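PDB 1N71: aac(6')-Ii from Enterococcus faecium, which probably transfers an acetyl group from acetyl-coenzyme A to the 6'-amino group of aminoglycoside antibiotics, a reaction that confers resistance. Local coordinates for residues D19-T24 with P75-S80. Residues are numbered along the deposited sequence; the frame is centred on the assembly and turned at random.
Sequences DLLRLT and PLVVES. With COA (coenzyme A), chain E.
Val77 meets helix 19-24 with both methyls, a worked example of one strand residue packing against a helix, the axes of helix 19-24 and strand 75-78 lying 86° apart. The packing is mainly apolar. Leu20 and Val77 reach toward each other tip to tip, Leu20 CD2 lying 3.8 Å from Val77 CG1, while Leu21 comes across the same methyl at about a right angle. With its CG anti to the backbone N (chi1 -175°), Leu20 also lays CD1 3.7 Å from CG of Glu79, on the aliphatic part of that acid.

The polar element stays within the helix. Thr24 OG1 donates to Leu20 O over 2.7 Å, and the same carbonyl accepts from Thr24 N at 3.1 Å; the carbonyl oxygen is thus held twice, and its bond from OG1 fixes the hydroxyl, whose oxygen sits 3.3 Å from Val77 CG2.

On the strand edge turned from strand 55-66, Val78 N gives a rather long 3.3 Å hydrogen bond to O9P of coenzyme A; from the face turned from the helix, Leu76 CD2 touches the cofactor's CEP methyl. Such pairing with the pantetheine arm is characteristic of the GNAT fold. Helices 11-24 and 33-40 cover one face of strand 70-78 and helix 87-101 the other, strand 55-66 pairs with one edge, and the pantetheine arm lies along the other.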
loop_
_atom_site.group_PDB
_atom_site.type_symbol
_atom_site.label_atom_id
_atom_site.label_comp_id
_atom_site.label_asym_id
_atom_site.label_seq_id
_atom_site.Cartn_x
_atom_site.Cartn_y
_atom_site.Cartn_z
ATOM N N ASP A 19 -4.216 -24.767 0.129
ATOM C CA ASP A 19 -3.676 -25.449 -1.040
ATOM C C ASP A 19 -3.724 -24.513 -2.240
ATOM O O ASP A 19 -2.707 -24.262 -2.891
ATOM C CB ASP A 19 -4.481 -26.712 -1.350
ATOM C CG ASP A 19 -4.404 -27.743 -0.242
ATOM O OD1 ASP A 19 -3.286 -28.013 0.241
ATOM O OD2 ASP A 19 -5.462 -28.290 0.139
ATOM N N LEU A 20 -4.915 -23.992 -2.518
ATOM C CA LEU A 20 -5.121 -23.088 -3.639
ATOM C C LEU A 20 -4.090 -21.965 -3.661
ATOM O O LEU A 20 -3.608 -21.577 -4.725
ATOM C CB LEU A 20 -6.532 -22.499 -3.575
ATOM C CG LEU A 20 -6.966 -21.624 -4.750
ATOM C CD1 LEU A 20 -6.815 -22.389 -6.054
ATOM C CD2 LEU A 20 -8.410 -21.197 -4.545
ATOM N N LEU A 21 -3.754 -21.445 -2.486
ATOM C CA LEU A 21 -2.774 -20.369 -2.381
ATOM C C LEU A 21 -1.364 -20.895 -2.616
ATOM O O LEU A 21 -0.558 -20.251 -3.285
ATOM C CB LEU A 21 -2.854 -19.708 -1.003
ATOM C CG LEU A 21 -4.143 -18.945 -0.687
ATOM C CD1 LEU A 21 -4.125 -18.474 0.756
ATOM C CD2 LEU A 21 -4.278 -17.762 -1.633
ATOM N N ARG A 22 -1.075 -22.067 -2.058
ATOM C CA ARG A 22 0.237 -22.692 -2.202
ATOM C C ARG A 22 0.497 -23.082 -3.653
ATOM O O ARG A 22 1.584 -22.852 -4.182
ATOM C CB ARG A 22 0.330 -23.939 -1.321
ATOM N N LEU A 23 -0.504 -23.678 -4.290
ATOM C CA LEU A 23 -0.382 -24.097 -5.679
ATOM C C LEU A 23 -0.160 -22.891 -6.583
ATOM O O LEU A 23 0.793 -22.851 -7.365
ATOM C CB LEU A 23 -1.645 -24.833 -6.121
ATOM C CG LEU A 23 -2.075 -26.063 -5.319
ATOM C CD1 LEU A 23 -3.392 -26.588 -5.871
ATOM C CD2 LEU A 23 -0.997 -27.137 -5.385
ATOM N N THR A 24 -1.047 -21.907 -6.461
ATOM C CA THR A 24 -0.987 -20.690 -7.265
ATOM C C THR A 24 0.299 -19.894 -7.058
ATOM O O THR A 24 0.983 -19.539 -8.020
ATOM C CB THR A 24 -2.192 -19.773 -6.958
ATOM O OG1 THR A 24 -3.411 -20.500 -7.161
ATOM C CG2 THR A 24 -2.180 -18.552 -7.865
ATOM N N PRO A 75 -6.497 -11.335 -1.109
ATOM C CA PRO A 75 -5.999 -11.638 -2.452
ATOM C C PRO A 75 -7.183 -11.959 -3.357
ATOM O O PRO A 75 -8.342 -11.795 -2.965
ATOM C CB PRO A 75 -5.148 -12.866 -2.212
ATOM C CG PRO A 75 -6.023 -13.635 -1.247
ATOM C CD PRO A 75 -6.534 -12.559 -0.286
ATOM N N LEU A 76 -6.882 -12.400 -4.572
ATOM C CA LEU A 76 -7.903 -12.822 -5.520
ATOM C C LEU A 76 -7.299 -14.002 -6.257
ATOM O O LEU A 76 -6.299 -13.863 -6.963
ATOM C CB LEU A 76 -8.263 -11.726 -6.526
ATOM C CG LEU A 76 -9.227 -12.211 -7.624
ATOM C CD1 LEU A 76 -10.478 -12.842 -6.994
ATOM C CD2 LEU A 76 -9.615 -11.051 -8.533
ATOM N N VAL A 77 -7.896 -15.170 -6.077
ATOM C CA VAL A 77 -7.392 -16.359 -6.735
ATOM C C VAL A 77 -8.540 -17.258 -7.161
ATOM O O VAL A 77 -9.524 -17.419 -6.437
ATOM C CB VAL A 77 -6.452 -17.153 -5.805
ATOM C CG1 VAL A 77 -7.197 -17.569 -4.554
ATOM C CG2 VAL A 77 -5.912 -18.382 -6.532
ATOM N N VAL A 78 -8.400 -17.817 -8.356
ATOM C CA VAL A 78 -9.375 -18.726 -8.932
ATOM C C VAL A 78 -8.566 -19.933 -9.399
ATOM O O VAL A 78 -7.519 -19.762 -10.021
ATOM C CB VAL A 78 -10.073 -18.091 -10.154
ATOM C CG1 VAL A 78 -10.984 -19.113 -10.831
ATOM C CG2 VAL A 78 -10.869 -16.865 -9.719
ATOM N N GLU A 79 -9.026 -21.143 -9.092
ATOM C CA GLU A 79 -8.292 -22.334 -9.528
ATOM C C GLU A 79 -7.936 -22.160 -10.995
ATOM O O GLU A 79 -8.795 -21.822 -11.808
ATOM C CB GLU A 79 -9.136 -23.597 -9.371
ATOM C CG GLU A 79 -9.532 -23.918 -7.953
ATOM C CD GLU A 79 -10.141 -25.300 -7.832
ATOM O OE1 GLU A 79 -11.045 -25.626 -8.630
ATOM O OE2 GLU A 79 -9.721 -26.059 -6.934
ATOM N N SER A 80 -6.673 -22.396 -11.330
ATOM C CA SER A 80 -6.212 -22.239 -12.704
ATOM C C SER A 80 -7.010 -23.084 -13.687
ATOM O O SER A 80 -7.007 -22.813 -14.887
ATOM C CB SER A 80 -4.724 -22.593 -12.811
ATOM O OG SER A 80 -4.500 -23.959 -12.523
HETATM N N1A COA E . -5.867 -10.624 -19.183
HETATM C C2A COA E . -6.829 -9.980 -19.869
HETATM N N3A COA E . -8.168 -10.085 -19.714
HETATM C C4A COA E . -8.487 -10.969 -18.707
HETATM C C5A COA E . -7.615 -11.695 -17.929
HETATM C C6A COA E . -6.221 -11.497 -18.186
HETATM N N6A COA E . -5.272 -12.136 -17.505
HETATM N N7A COA E . -8.303 -12.481 -17.017
HETATM C C8A COA E . -9.553 -12.225 -17.272
HETATM N N9A COA E . -9.745 -11.318 -18.288
HETATM C C1B COA E . -11.011 -10.810 -18.838
HETATM C C2B COA E . -11.838 -11.889 -19.544
HETATM O O2B COA E . -11.422 -11.980 -20.913
HETATM C C3B COA E . -13.280 -11.395 -19.491
HETATM O O3B COA E . -13.439 -10.376 -20.492
HETATM P P3B COA E . -14.639 -10.443 -21.568
HETATM O O7A COA E . -14.436 -11.739 -22.261
HETATM O O8A COA E . -14.412 -9.249 -22.419
HETATM O O9A COA E . -15.871 -10.376 -20.745
HETATM C C4B COA E . -13.311 -10.715 -18.115
HETATM O O4B COA E . -11.945 -10.363 -17.860
HETATM C C5B COA E . -13.896 -11.571 -16.982
HETATM O O5B COA E . -13.013 -12.653 -16.667
HETATM P P1A COA E . -13.394 -13.785 -15.581
HETATM O O1A COA E . -13.760 -15.024 -16.302
HETATM O O2A COA E . -14.322 -13.206 -14.584
HETATM O O3A COA E . -11.968 -13.996 -14.875
HETATM P P2A COA E . -11.434 -15.293 -14.088
HETATM O O4A COA E . -10.564 -16.071 -14.995
HETATM O O5A COA E . -12.548 -15.961 -13.385
HETATM O O6A COA E . -10.501 -14.605 -12.976
HETATM C CBP COA E . -8.256 -13.773 -12.546
HETATM C CCP COA E . -9.542 -13.601 -13.342
HETATM C CDP COA E . -7.239 -12.740 -13.050
HETATM C CEP COA E . -8.560 -13.523 -11.039
HETATM C CAP COA E . -7.724 -15.254 -12.777
HETATM O OAP COA E . -7.396 -15.494 -14.149
HETATM C C9P COA E . -6.576 -15.638 -11.827
HETATM O O9P COA E . -6.798 -16.346 -10.835
HETATM N N8P COA E . -5.362 -15.166 -12.141
HETATM C C7P COA E . -4.139 -15.405 -11.383
HETATM C C6P COA E . -4.060 -14.569 -10.108
HETATM C C5P COA E . -3.617 -13.137 -10.349
HETATM O O5P COA E . -2.596 -12.896 -11.005
HETATM N N4P COA E . -4.390 -12.183 -9.809
HETATM C C3P COA E . -4.151 -10.739 -9.912
HETATM C C2P COA E . -4.119 -10.066 -8.548
HETATM S S1P COA E . -2.749 -8.910 -8.358
#